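Local coordinates for protein Wss1p (Saccharomyces cerevisiae FostersO, PDB 5XBN) that cleaves DNA-binding proteins as a zinc-dependent metalloendopeptidase, with DNA bringing enzyme and substrate together, and helps repair toxic DNA-protein cross-links, at residues S88-R93 with H115-N120. Numbering follows the deposited sequence.
Sequences SKIMLR and HELTHN. With ZN (zinc ion), chain B.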
loop_
_atom_site.group_PDB
_atom_site.type_symbol
_atom_site.label_atom_id
_atom_site.label_comp_id
_atom_site.label_asym_id
_atom_site.label_seq_id
_atom_site.Cartn_x
_atom_site.Cartn_y
_atom_site.Cartn_z
ATOM N N SER A 88 11.425 2.804 -4.055
ATOM C CA SER A 88 11.728 2.036 -5.255
ATOM C C SER A 88 10.804 0.824 -5.331
ATOM O O SER A 88 10.260 0.487 -6.388
ATOM C CB SER A 88 13.178 1.579 -5.273
ATOM O OG SER A 88 13.443 0.987 -6.529
ATOM N N LYS A 89 10.626 0.176 -4.194
ATOM C CA LYS A 89 9.692 -0.945 -4.119
ATOM C C LYS A 89 8.964 -0.913 -2.791
ATOM O O LYS A 89 9.588 -0.817 -1.732
ATOM C CB LYS A 89 10.429 -2.281 -4.301
ATOM C CG LYS A 89 9.491 -3.490 -4.403
ATOM C CD LYS A 89 10.258 -4.812 -4.463
ATOM C CE LYS A 89 11.054 -4.962 -5.737
ATOM N NZ LYS A 89 11.851 -6.234 -5.729
ATOM N N ILE A 90 7.635 -0.959 -2.844
ATOM C CA ILE A 90 6.866 -1.172 -1.634
ATOM C C ILE A 90 6.200 -2.516 -1.765
ATOM O O ILE A 90 5.583 -2.794 -2.789
ATOM C CB ILE A 90 5.821 -0.070 -1.398
ATOM C CG1 ILE A 90 6.531 1.185 -0.895
ATOM C CG2 ILE A 90 4.813 -0.511 -0.336
ATOM C CD1 ILE A 90 5.600 2.366 -0.712
HETATM N N MSE A 91 6.401 -3.369 -0.760
HETATM C CA MSE A 91 5.752 -4.676 -0.717
HETATM C C MSE A 91 4.613 -4.648 0.289
HETATM O O MSE A 91 4.748 -4.087 1.371
HETATM C CB MSE A 91 6.775 -5.775 -0.381
HETATM C CG MSE A 91 7.830 -5.885 -1.461
HETATM SE SE MSE A 91 9.360 -7.095 -1.215
HETATM C CE MSE A 91 10.332 -6.062 0.076
ATOM N N LEU A 92 3.480 -5.229 -0.089
ATOM C CA LEU A 92 2.314 -5.308 0.786
ATOM C C LEU A 92 1.846 -6.741 0.921
ATOM O O LEU A 92 1.690 -7.428 -0.077
ATOM C CB LEU A 92 1.150 -4.477 0.235
ATOM C CG LEU A 92 1.246 -2.952 0.102
ATOM C CD1 LEU A 92 -0.061 -2.423 -0.520
ATOM C CD2 LEU A 92 1.503 -2.332 1.456
ATOM N N ARG A 93 1.592 -7.175 2.149
ATOM C CA ARG A 93 0.870 -8.422 2.381
ATOM C C ARG A 93 -0.606 -8.182 2.109
ATOM O O ARG A 93 -1.198 -7.277 2.694
ATOM C CB ARG A 93 1.067 -8.919 3.812
ATOM C CG ARG A 93 0.326 -10.229 4.086
ATOM C CD ARG A 93 0.333 -10.562 5.577
ATOM N NE ARG A 93 1.649 -10.961 6.075
ATOM C CZ ARG A 93 2.142 -12.191 5.992
ATOM N NH1 ARG A 93 1.434 -13.156 5.417
ATOM N NH2 ARG A 93 3.339 -12.462 6.489
ATOM N N HIS A 115 1.677 3.492 6.094
ATOM C CA HIS A 115 2.890 3.249 6.870
ATOM C C HIS A 115 4.100 3.198 5.948
ATOM O O HIS A 115 5.124 3.837 6.192
ATOM C CB HIS A 115 2.771 1.929 7.653
ATOM C CG HIS A 115 3.974 1.592 8.489
ATOM N ND1 HIS A 115 3.925 1.531 9.869
ATOM C CD2 HIS A 115 5.249 1.281 8.146
ATOM C CE1 HIS A 115 5.117 1.206 10.336
ATOM N NE2 HIS A 115 5.940 1.042 9.312
ATOM N N GLU A 116 3.999 2.420 4.882
ATOM C CA GLU A 116 5.152 2.282 4.001
ATOM C C GLU A 116 5.448 3.537 3.193
ATOM O O GLU A 116 6.604 3.814 2.927
ATOM C CB GLU A 116 4.972 1.091 3.055
ATOM C CG GLU A 116 4.769 -0.230 3.807
ATOM C CD GLU A 116 5.893 -0.554 4.767
ATOM O OE1 GLU A 116 7.033 -0.098 4.553
ATOM O OE2 GLU A 116 5.643 -1.289 5.736
ATOM N N LEU A 117 4.416 4.288 2.800
ATOM C CA LEU A 117 4.648 5.571 2.133
ATOM C C LEU A 117 5.400 6.531 3.047
ATOM O O LEU A 117 6.221 7.312 2.596
ATOM C CB LEU A 117 3.327 6.209 1.687
ATOM C CG LEU A 117 2.738 5.564 0.427
ATOM C CD1 LEU A 117 1.330 6.101 0.189
ATOM C CD2 LEU A 117 3.656 5.836 -0.782
ATOM N N THR A 118 5.111 6.473 4.337
ATOM C CA THR A 118 5.794 7.345 5.291
ATOM C C THR A 118 7.305 7.083 5.252
ATOM O O THR A 118 8.096 8.003 5.403
ATOM C CB THR A 118 5.234 7.144 6.718
ATOM O OG1 THR A 118 3.819 7.397 6.714
ATOM C CG2 THR A 118 5.889 8.084 7.709
ATOM N N HIS A 119 7.688 5.832 4.994
ATOM C CA HIS A 119 9.100 5.456 4.877
ATOM C C HIS A 119 9.784 5.980 3.602
ATOM O O HIS A 119 11.005 5.861 3.467
ATOM C CB HIS A 119 9.252 3.924 4.932
ATOM C CG HIS A 119 9.135 3.345 6.311
ATOM N ND1 HIS A 119 9.804 3.868 7.399
ATOM C CD2 HIS A 119 8.434 2.285 6.776
ATOM C CE1 HIS A 119 9.516 3.153 8.473
ATOM N NE2 HIS A 119 8.692 2.179 8.122
ATOM N N ASN A 120 9.025 6.546 2.665
ATOM C CA ASN A 120 9.654 7.306 1.570
ATOM C C ASN A 120 10.435 8.485 2.130
ATOM O O ASN A 120 11.431 8.928 1.541
ATOM C CB ASN A 120 8.610 7.828 0.567
ATOM C CG ASN A 120 8.198 6.782 -0.452
ATOM O OD1 ASN A 120 8.246 5.572 -0.181
ATOM N ND2 ASN A 120 7.786 7.240 -1.634
HETATM ZN ZN ZN B . 7.889 0.798 9.425
HETATM O O HOH W 1 8.585 -1.038 9.460
#
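Ile90 on strand 89-96 faces Glu116 on helix 106-118, and their CA atoms, 6.8 Å apart, mark the closest backbone approach between the two segments. Both branches of Ile90 reach the helix. CG2, anti to the backbone N, lies 3.8 Å from Glu116 CB, while CD1, at the end of the CG1 arm, packs 4.0 Å from Leu117 CD2, the two side chains crossing at about a right angle. CD1 also comes within 4.2 Å of Asn120 OD1, whose hydrogen bond is with Asn83 ND2 on strand 81-84. Glu116 meets Ile90 with its aliphatic CB, and the bend at chi2 (-57°) turns its carboxylate toward the zinc side, though OE2 stays 4.8 Å from the zinc ion. This is the zincin arrangement, in which the HExxH helix packs against the sheet: His115 NE2 at 2.0 Å and His119 NE2 at 2.1 Å bind the zinc ion, with His125 and a water completing the site. That water is 2.0 Å from the metal, and Glu116, the residue after His115 in the motif, is very probably the active-site glutamate. With an alanine at Ile90, Glu116 CB and Leu117 CD2 would probably each lose an apolar partner, and the base of the glutamate would be held less firmly. Within the sheet, Ile90 also touches Val66 and Leu69 of the neighbouring parallel strand 66-72.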